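Local atomic coordinates of afamin (Homo sapiens, PDB entry 6FAK), a protein that carries hydrophobic molecules in body fluids, binds vitamin E and keeps lipidated Wnt proteins soluble and active. Residues Lys389-Gln392 / Gln393-His397; Gly402-Gly405 / Leu406-Tyr410; Phe39-Met42 / Glu43-Val46. All blocks are in the same frame, centred on the assembly; numbering follows the deposited sequence.

Contact 1: residues Lys389-Gln392 / Gln393-His397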
ATOM      1  N   LYS A 389      -1.706  12.444  21.303  1.00 37.32           N
ATOM      2  CA  LYS A 389      -0.474  13.087  21.784  1.00 41.58           C
ATOM      3  C   LYS A 389       0.762  12.680  20.979  1.00 39.08           C
ATOM      4  O   LYS A 389       1.637  13.506  20.748  1.00 38.69           O
ATOM      5  CB  LYS A 389      -0.228  12.767  23.266  1.00 47.28           C
ATOM      6  CG  LYS A 389      -1.289  13.330  24.232  1.00 60.25           C
ATOM      7  CD  LYS A 389      -0.814  14.497  25.100  1.00 71.59           C
ATOM      8  CE  LYS A 389      -0.814  15.829  24.362  1.00 78.18           C
ATOM      9  NZ  LYS A 389      -2.164  16.467  24.356  1.00 80.62           N
ATOM     10  N   MET A 390       0.839  11.414  20.567  1.00 38.64           N
ATOM     11  CA  MET A 390       1.977  10.913  19.772  1.00 39.66           C
ATOM     12  C   MET A 390       2.032  11.587  18.412  1.00 37.05           C
ATOM     13  O   MET A 390       3.090  12.060  17.972  1.00 37.83           O
ATOM     14  CB  MET A 390       1.940   9.387  19.607  1.00 43.64           C
ATOM     15  CG  MET A 390       2.363   8.622  20.868  1.00 55.51           C
ATOM     16  SD  MET A 390       2.290   6.817  20.714  1.00 75.59           S
ATOM     17  CE  MET A 390       2.054   6.331  22.425  1.00 69.62           C
ATOM     18  N   VAL A 391       0.890  11.657  17.750  1.00 35.03           N
ATOM     19  CA  VAL A 391       0.801  12.351  16.478  1.00 33.96           C
ATOM     20  C   VAL A 391       1.131  13.812  16.603  1.00 34.91           C
ATOM     21  O   VAL A 391       1.854  14.376  15.746  1.00 35.12           O
ATOM     22  CB  VAL A 391      -0.564  12.131  15.828  1.00 33.59           C
ATOM     23  CG1 VAL A 391      -0.782  13.044  14.647  1.00 32.72           C
ATOM     24  CG2 VAL A 391      -0.651  10.668  15.383  1.00 33.66           C
ATOM     25  N   GLN A 392       0.609  14.450  17.641  1.00 35.23           N
ATOM     26  CA  GLN A 392       0.931  15.854  17.885  1.00 37.30           C
ATOM     27  C   GLN A 392       2.446  16.084  18.046  1.00 37.16           C
ATOM     28  O   GLN A 392       2.990  17.024  17.487  1.00 35.78           O
ATOM     29  CB  GLN A 392       0.170  16.381  19.108  1.00 40.19           C
ATOM     30  CG  GLN A 392      -1.293  16.584  18.824  1.00 43.89           C
ATOM     31  CD  GLN A 392      -2.123  16.878  20.074  1.00 50.90           C
ATOM     32  OE1 GLN A 392      -1.816  16.426  21.177  1.00 57.04           O
ATOM     33  NE2 GLN A 392      -3.191  17.628  19.892  1.00 52.94           N
ATOM     34  N   GLN A 393       3.125  15.191  18.776  1.00 39.46           N
ATOM     35  CA  GLN A 393       4.574  15.274  18.954  1.00 41.09           C
ATOM     36  C   GLN A 393       5.322  15.091  17.610  1.00 39.78           C
ATOM     37  O   GLN A 393       6.200  15.892  17.267  1.00 40.06           O
ATOM     38  CB  GLN A 393       5.049  14.259  20.012  1.00 43.73           C
ATOM     39  CG  GLN A 393       4.571  14.642  21.415  1.00 50.29           C
ATOM     40  CD  GLN A 393       5.120  13.764  22.532  1.00 57.47           C
ATOM     41  OE1 GLN A 393       5.350  12.559  22.358  1.00 60.95           O
ATOM     42  NE2 GLN A 393       5.338  14.375  23.693  1.00 63.97           N
ATOM     43  N   GLU A 394       4.928  14.080  16.836  1.00 37.83           N
ATOM     44  CA  GLU A 394       5.532  13.826  15.537  1.00 36.52           C
ATOM     45  C   GLU A 394       5.316  15.027  14.601  1.00 34.30           C
ATOM     46  O   GLU A 394       6.271  15.436  13.932  1.00 32.62           O
ATOM     47  CB  GLU A 394       5.021  12.524  14.903  1.00 40.64           C
ATOM     48  CG  GLU A 394       5.325  11.227  15.657  1.00 46.08           C
ATOM     49  CD  GLU A 394       4.405  10.036  15.310  1.00 56.74           C
ATOM     50  OE1 GLU A 394       3.222  10.236  14.922  1.00 60.16           O
ATOM     51  OE2 GLU A 394       4.845   8.855  15.432  1.00 63.00           O
ATOM     52  N   CYS A 395       4.105  15.615  14.584  1.00 33.45           N
ATOM     53  CA  CYS A 395       3.812  16.791  13.738  1.00 33.35           C
ATOM     54  C   CYS A 395       4.610  18.043  14.151  1.00 35.19           C
ATOM     55  O   CYS A 395       4.991  18.852  13.280  1.00 35.10           O
ATOM     56  CB  CYS A 395       2.303  17.109  13.619  1.00 34.65           C
ATOM     57  SG  CYS A 395       1.435  16.005  12.447  1.00 35.21           S
ATOM     58  N   LYS A 396       4.855  18.206  15.450  1.00 34.83           N
ATOM     59  CA  LYS A 396       5.652  19.334  15.924  1.00 38.07           C
ATOM     60  C   LYS A 396       7.117  19.163  15.448  1.00 38.08           C
ATOM     61  O   LYS A 396       7.726  20.117  14.955  1.00 40.61           O
ATOM     62  CB  LYS A 396       5.593  19.434  17.456  1.00 41.40           C
ATOM     63  CG  LYS A 396       6.232  20.684  18.058  1.00 45.85           C
ATOM     64  CD  LYS A 396       5.814  21.967  17.335  1.00 51.42           C
ATOM     65  CE  LYS A 396       6.040  23.216  18.175  1.00 60.10           C
ATOM     66  NZ  LYS A 396       7.428  23.353  18.715  1.00 68.59           N
ATOM     67  N   HIS A 397       7.640  17.949  15.598  1.00 36.14           N
ATOM     68  CA  HIS A 397       8.964  17.581  15.109  1.00 37.32           C
ATOM     69  C   HIS A 397       9.087  17.851  13.608  1.00 35.03           C
ATOM     70  O   HIS A 397      10.089  18.398  13.182  1.00 34.90           O
ATOM     71  CB  HIS A 397       9.318  16.117  15.440  1.00 39.25           C
ATOM     72  CG  HIS A 397       9.647  15.886  16.882  1.00 43.60           C
ATOM     73  ND1 HIS A 397      10.452  16.741  17.609  1.00 46.14           N
ATOM     74  CD2 HIS A 397       9.274  14.906  17.736  1.00 45.32           C
ATOM     75  CE1 HIS A 397      10.559  16.292  18.847  1.00 48.33           C
ATOM     76  NE2 HIS A 397       9.841  15.188  18.954  1.00 48.63           N
TER
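The carboxylate of Glu394 leans back over the preceding turn, and its OE1 does the touching: it lies 3.6 Å from Val391 CA and 3.9 Å from Val391 CG2, the two side chains crossing obliquely. CG stands anti to the carbonyl carbon (chi1 -63°) and the chain beyond is extended, which carries the carboxylate back past Met390 O, 3.3 Å from Glu394 CG. The other flat group, the Gln393 amide, trails backward in the same manner on a stem whose CG passes 3.2 Å from Lys389 O. Beneath these side chains run ordinary i to i+4 helix bonds, including Cys395 N to Val391 O at 2.8 Å. On the buried side, Val391 CG1 meets Cys395 SG at 4.3 Å, and both residues pack on Val450 of helix 446-462. Cys395 is disulfide-bonded to Cys441, whose chain neighbour Cys440 bonds Cys449, the double-disulfide pattern of the albumin family. At the flank, Lys389 NZ gives Gln392 OE1 a weak bond of 3.2 Å. The two segments give Glu394 OE1 no donor; it forms a salt bridge to Arg486, which probably holds the carboxylate in this backward-leaning pose beside a covalently anchored turn.

Contact 2: residues Gly402-Gly405 / Leu406-Tyr410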
ATOM      1  N   GLY A 402      11.514  20.162   9.282  1.00 35.97           N
ATOM      2  CA  GLY A 402      11.199  19.970   7.865  1.00 34.40           C
ATOM      3  C   GLY A 402      11.198  18.524   7.451  1.00 33.21           C
ATOM      4  O   GLY A 402      11.490  17.632   8.252  1.00 33.82           O
ATOM      5  N   LYS A 403      10.860  18.278   6.205  1.00 32.97           N
ATOM      6  CA  LYS A 403      10.666  16.933   5.690  1.00 35.25           C
ATOM      7  C   LYS A 403      11.938  16.039   5.750  1.00 35.66           C
ATOM      8  O   LYS A 403      11.921  14.901   6.279  1.00 33.11           O
ATOM      9  CB  LYS A 403      10.155  17.023   4.268  1.00 37.87           C
ATOM     10  CG  LYS A 403      10.005  15.694   3.584  1.00 40.83           C
ATOM     11  CD  LYS A 403       9.898  15.824   2.074  1.00 45.85           C
ATOM     12  CE  LYS A 403       9.515  14.473   1.472  1.00 49.59           C
ATOM     13  NZ  LYS A 403      10.464  14.038   0.422  1.00 55.23           N
ATOM     14  N   ASP A 404      13.017  16.582   5.201  1.00 35.58           N
ATOM     15  CA  ASP A 404      14.298  15.910   5.132  1.00 37.00           C
ATOM     16  C   ASP A 404      14.864  15.605   6.522  1.00 34.55           C
ATOM     17  O   ASP A 404      15.281  14.466   6.794  1.00 31.72           O
ATOM     18  CB  ASP A 404      15.301  16.766   4.352  1.00 41.27           C
ATOM     19  CG  ASP A 404      14.978  16.896   2.879  1.00 44.20           C
ATOM     20  OD1 ASP A 404      14.148  16.182   2.339  1.00 46.43           O
ATOM     21  OD2 ASP A 404      15.650  17.699   2.226  1.00 60.56           O
ATOM     22  N   GLY A 405      14.834  16.601   7.401  1.00 34.26           N
ATOM     23  CA  GLY A 405      15.327  16.460   8.788  1.00 34.19           C
ATOM     24  C   GLY A 405      14.596  15.396   9.592  1.00 34.08           C
ATOM     25  O   GLY A 405      15.213  14.596  10.302  1.00 34.10           O
ATOM     26  N   LEU A 406      13.275  15.360   9.459  1.00 32.36           N
ATOM     27  CA  LEU A 406      12.491  14.332  10.097  1.00 32.49           C
ATOM     28  C   LEU A 406      12.779  12.974   9.472  1.00 31.29           C
ATOM     29  O   LEU A 406      12.822  12.002  10.186  1.00 31.56           O
ATOM     30  CB  LEU A 406      10.967  14.597   9.994  1.00 33.62           C
ATOM     31  CG  LEU A 406      10.075  13.645  10.826  1.00 38.28           C
ATOM     32  CD1 LEU A 406      10.479  13.513  12.292  1.00 38.29           C
ATOM     33  CD2 LEU A 406       8.615  14.054  10.735  1.00 39.23           C
ATOM     34  N   LYS A 407      12.910  12.927   8.144  1.00 31.63           N
ATOM     35  CA  LYS A 407      13.208  11.687   7.424  1.00 32.16           C
ATOM     36  C   LYS A 407      14.493  11.030   7.966  1.00 30.66           C
ATOM     37  O   LYS A 407      14.494   9.823   8.220  1.00 29.08           O
ATOM     38  CB  LYS A 407      13.294  11.917   5.922  1.00 34.30           C
ATOM     39  CG  LYS A 407      13.510  10.655   5.102  1.00 35.75           C
ATOM     40  CD  LYS A 407      13.346  10.813   3.600  1.00 40.26           C
ATOM     41  CE  LYS A 407      14.058  12.010   2.964  1.00 43.27           C
ATOM     42  NZ  LYS A 407      15.416  12.328   3.473  1.00 49.87           N
ATOM     43  N   TYR A 408      15.531  11.834   8.212  1.00 30.06           N
ATOM     44  CA  TYR A 408      16.814  11.319   8.690  1.00 29.73           C
ATOM     45  C   TYR A 408      16.681  10.667  10.054  1.00 29.59           C
ATOM     46  O   TYR A 408      17.295   9.608  10.318  1.00 28.44           O
ATOM     47  CB  TYR A 408      17.864  12.459   8.679  1.00 30.85           C
ATOM     48  CG  TYR A 408      18.072  13.096   7.322  1.00 30.74           C
ATOM     49  CD1 TYR A 408      18.031  12.330   6.147  1.00 31.36           C
ATOM     50  CD2 TYR A 408      18.311  14.462   7.202  1.00 31.52           C
ATOM     51  CE1 TYR A 408      18.246  12.905   4.915  1.00 32.06           C
ATOM     52  CE2 TYR A 408      18.512  15.061   5.976  1.00 31.49           C
ATOM     53  CZ  TYR A 408      18.484  14.286   4.846  1.00 32.36           C
ATOM     54  OH  TYR A 408      18.636  14.848   3.620  1.00 33.59           O
ATOM     55  N   HIS A 409      15.822  11.225  10.914  1.00 30.34           N
ATOM     56  CA  HIS A 409      15.535  10.629  12.213  1.00 31.80           C
ATOM     57  C   HIS A 409      14.848   9.243  12.067  1.00 29.82           C
ATOM     58  O   HIS A 409      15.231   8.270  12.783  1.00 29.36           O
ATOM     59  CB  HIS A 409      14.700  11.564  13.111  1.00 35.65           C
ATOM     60  CG  HIS A 409      15.461  12.754  13.630  1.00 41.76           C
ATOM     61  ND1 HIS A 409      15.324  13.222  14.919  1.00 49.68           N
ATOM     62  CD2 HIS A 409      16.389  13.552  13.045  1.00 46.32           C
ATOM     63  CE1 HIS A 409      16.125  14.258  15.103  1.00 50.25           C
ATOM     64  NE2 HIS A 409      16.780  14.483  13.978  1.00 47.00           N
ATOM     65  N   TYR A 410      13.922   9.138  11.136  1.00 28.90           N
ATOM     66  CA  TYR A 410      13.231   7.878  10.827  1.00 30.81           C
ATOM     67  C   TYR A 410      14.134   6.798  10.213  1.00 29.31           C
ATOM     68  O   TYR A 410      14.013   5.604  10.545  1.00 29.49           O
ATOM     69  CB  TYR A 410      11.981   8.096   9.959  1.00 35.10           C
ATOM     70  CG  TYR A 410      10.809   8.645  10.775  1.00 40.87           C
ATOM     71  CD1 TYR A 410      10.432   8.039  11.975  1.00 47.78           C
ATOM     72  CD2 TYR A 410      10.064   9.731  10.351  1.00 43.69           C
ATOM     73  CE1 TYR A 410       9.374   8.517  12.733  1.00 51.27           C
ATOM     74  CE2 TYR A 410       9.007  10.228  11.125  1.00 45.79           C
ATOM     75  CZ  TYR A 410       8.690   9.616  12.319  1.00 48.10           C
ATOM     76  OH  TYR A 410       7.647  10.029  13.100  1.00 58.89           O
TER
HETATM   77  O   HOH W   1      18.380  17.854   3.677  1.00 56.37           O
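Tyr408 lays one face of its ring over the backbone of Asp404, whose carbonyl O sits 3.0 Å above the ring plane, displaced toward the rim. That same oxygen accepts the backbone N of Tyr408 at 3.0 Å. With CG anti to the carbonyl carbon (chi1 -58°), the ring is swung back alongside the previous turn, and its hydroxyl ends 3.9 Å from Asp404 CB. A water joins the two side chains, donating to Asp404 OD2 and lying 3.0 Å from Tyr408 OH. Replacing Tyr408 by an alanine would probably leave the water without its hydroxyl partner, the Asp404 carbonyl uncovered and Phe549 without its edge-to-face mate. All of this belongs to helix 376-417, the long helix that runs into the third albumin domain; it is kinked here, the N of Lys403 and of Asp404 lacking bonds to the turn before, just where Gly402 takes a positive phi of 74°. Lys407 folds at its last two torsions and brings NZ to 4.2 Å from Asp404 OD1, too far for a salt bridge, while its true salt-bridge partner is Asp527. Lys403 turns instead to Glu431 of helix 423-440. His409 brings CD2 to 3.2 Å from Gly405 O, the same oxygen that takes a weak hydrogen bond from His409 N.

Contact 3: residues Phe39-Met42 / Glu43-Val46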
ATOM      1  N   PHE A  39       7.950  -9.328 -23.121  1.00 33.61           N
ATOM      2  CA  PHE A  39       6.808  -8.785 -23.877  1.00 36.84           C
ATOM      3  C   PHE A  39       6.336  -9.665 -25.035  1.00 37.02           C
ATOM      4  O   PHE A  39       5.136  -9.748 -25.303  1.00 36.66           O
ATOM      5  CB  PHE A  39       7.062  -7.346 -24.366  1.00 38.59           C
ATOM      6  CG  PHE A  39       5.822  -6.682 -24.903  1.00 40.57           C
ATOM      7  CD1 PHE A  39       4.869  -6.157 -24.042  1.00 38.44           C
ATOM      8  CD2 PHE A  39       5.555  -6.679 -26.280  1.00 42.89           C
ATOM      9  CE1 PHE A  39       3.709  -5.577 -24.531  1.00 40.42           C
ATOM     10  CE2 PHE A  39       4.398  -6.097 -26.779  1.00 43.55           C
ATOM     11  CZ  PHE A  39       3.469  -5.538 -25.894  1.00 42.27           C
ATOM     12  N   GLU A  40       7.266 -10.335 -25.697  1.00 40.23           N
ATOM     13  CA  GLU A  40       6.906 -11.313 -26.728  1.00 42.61           C
ATOM     14  C   GLU A  40       6.051 -12.432 -26.163  1.00 40.21           C
ATOM     15  O   GLU A  40       5.087 -12.889 -26.807  1.00 38.03           O
ATOM     16  CB  GLU A  40       8.158 -11.912 -27.382  1.00 50.17           C
ATOM     17  CG  GLU A  40       8.898 -10.924 -28.272  1.00 64.76           C
ATOM     18  CD  GLU A  40      10.066 -11.539 -29.040  1.00 76.57           C
ATOM     19  OE1 GLU A  40      10.578 -10.855 -29.959  1.00 89.61           O
ATOM     20  OE2 GLU A  40      10.479 -12.685 -28.732  1.00 74.62           O
ATOM     21  N   GLU A  41       6.412 -12.893 -24.961  1.00 37.72           N
ATOM     22  CA  GLU A  41       5.627 -13.920 -24.278  1.00 36.33           C
ATOM     23  C   GLU A  41       4.199 -13.427 -23.979  1.00 35.82           C
ATOM     24  O   GLU A  41       3.243 -14.173 -24.164  1.00 36.48           O
ATOM     25  CB  GLU A  41       6.391 -14.467 -23.050  1.00 36.26           C
ATOM     26  CG  GLU A  41       7.679 -15.225 -23.440  1.00 36.95           C
ATOM     27  CD  GLU A  41       8.675 -15.493 -22.293  1.00 37.84           C
ATOM     28  OE1 GLU A  41       8.637 -14.859 -21.213  1.00 36.81           O
ATOM     29  OE2 GLU A  41       9.535 -16.387 -22.468  1.00 38.15           O
ATOM     30  N   MET A  42       4.041 -12.163 -23.596  1.00 36.17           N
ATOM     31  CA  MET A  42       2.724 -11.585 -23.333  1.00 36.90           C
ATOM     32  C   MET A  42       1.772 -11.740 -24.536  1.00 39.21           C
ATOM     33  O   MET A  42       0.635 -12.175 -24.381  1.00 40.75           O
ATOM     34  CB  MET A  42       2.822 -10.085 -22.968  1.00 35.93           C
ATOM     35  CG  MET A  42       3.597  -9.697 -21.733  1.00 34.66           C
ATOM     36  SD  MET A  42       2.703 -10.118 -20.242  1.00 33.13           S
ATOM     37  CE  MET A  42       3.924 -11.072 -19.374  1.00 31.66           C
ATOM     38  N   GLU A  43       2.279 -11.398 -25.720  1.00 42.18           N
ATOM     39  CA  GLU A  43       1.550 -11.442 -26.988  1.00 45.44           C
ATOM     40  C   GLU A  43       0.968 -12.823 -27.295  1.00 45.78           C
ATOM     41  O   GLU A  43      -0.185 -12.935 -27.725  1.00 46.11           O
ATOM     42  CB  GLU A  43       2.470 -10.979 -28.140  1.00 53.01           C
ATOM     43  CG  GLU A  43       2.899  -9.497 -28.097  1.00 56.31           C
ATOM     44  CD  GLU A  43       3.940  -9.126 -29.165  1.00 67.61           C
ATOM     45  OE1 GLU A  43       4.912  -9.899 -29.397  1.00 72.66           O
ATOM     46  OE2 GLU A  43       3.806  -8.042 -29.771  1.00 65.01           O
ATOM     47  N   LYS A  44       1.734 -13.875 -27.012  1.00 46.07           N
ATOM     48  CA  LYS A  44       1.259 -15.227 -27.210  1.00 45.49           C
ATOM     49  C   LYS A  44       0.098 -15.585 -26.287  1.00 45.57           C
ATOM     50  O   LYS A  44      -0.858 -16.227 -26.733  1.00 46.87           O
ATOM     51  CB  LYS A  44       2.398 -16.215 -27.023  1.00 51.37           C
ATOM     52  CG  LYS A  44       3.525 -16.054 -28.042  1.00 56.92           C
ATOM     53  CD  LYS A  44       4.422 -17.292 -28.117  1.00 62.81           C
ATOM     54  CE  LYS A  44       5.393 -17.368 -26.952  1.00 70.53           C
ATOM     55  NZ  LYS A  44       6.568 -16.465 -27.139  1.00 73.95           N
ATOM     56  N   LEU A  45       0.154 -15.179 -25.005  1.00 39.58           N
ATOM     57  CA  LEU A  45      -1.017 -15.369 -24.119  1.00 36.47           C
ATOM     58  C   LEU A  45      -2.233 -14.545 -24.593  1.00 36.50           C
ATOM     59  O   LEU A  45      -3.379 -15.029 -24.536  1.00 35.46           O
ATOM     60  CB  LEU A  45      -0.711 -15.074 -22.659  1.00 34.14           C
ATOM     61  CG  LEU A  45      -1.831 -15.373 -21.621  1.00 34.02           C
ATOM     62  CD1 LEU A  45      -2.246 -16.836 -21.575  1.00 35.13           C
ATOM     63  CD2 LEU A  45      -1.390 -14.955 -20.229  1.00 33.67           C
ATOM     64  N   VAL A  46      -1.998 -13.307 -25.020  1.00 36.95           N
ATOM     65  CA  VAL A  46      -3.101 -12.469 -25.538  1.00 40.80           C
ATOM     66  C   VAL A  46      -3.904 -13.255 -26.594  1.00 42.32           C
ATOM     67  O   VAL A  46      -5.132 -13.379 -26.472  1.00 43.28           O
ATOM     68  CB  VAL A  46      -2.603 -11.099 -26.044  1.00 42.18           C
ATOM     69  CG1 VAL A  46      -3.697 -10.343 -26.785  1.00 42.89           C
ATOM     70  CG2 VAL A  46      -2.153 -10.245 -24.855  1.00 44.28           C
TER
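Glu41 O is shared by two backbone donors of the next turn, Lys44 N at 3.2 Å and Leu45 N at 3.4 Å, both weak; the first bond is sharply bent (122° at the hydrogen) and the second much straighter. One residue on, Val46 N makes a firmer bond to Met42 O at 2.9 Å. Phe39 and Glu43 cross at about a right angle, with Phe39 CE2 3.6 Å from Glu43 OE2 and the ring and carboxylate planes 52° apart. The ring gets there because CG lies anti to the backbone N (chi1 -169°), which turns it along the helix toward the following turn. These residues form the first turns of helix 39-58 in the first albumin domain. Glu41 OE1 accepts the backbone N of Thr38, just ahead of the helix, as the third residue of a capping box does; His87 also bonds OE1, and Lys86 forms a salt bridge with OE2. The buried Glu41 carboxylate is thus well supplied with donors. Lys44 bends at its last two torsions, setting NZ 4.1 Å from Glu41 CG but 5.5 Å from Glu41 OE2. On the inner side, Met42 and Leu45 pack on Phe30 of helix 22-33, and Phe39 meets Tyr143 edge-to-face.

Along the chain, contact 3 comes first, on helix 39-58 of the first albumin domain; contacts 1 and 2 follow much later, in that order, both on helix 376-417 and within the third. Contacts 1 and 2 have centres about 13 Å apart and touch, Glu394 CG lying 3.7 Å from Tyr410 OH and His397 CB 4.2 Å from Leu406 CD1, so that the segments on the two sides of the helix kink pack together. Contact 3 lies on the opposite side of the chain's centre, its centre about 51 Å from that of contact 1 and 44 Å from that of contact 2. All three thus belong to the framework of the first and third domains of a predominantly helical carrier, whose deep lipid pocket lies in the second.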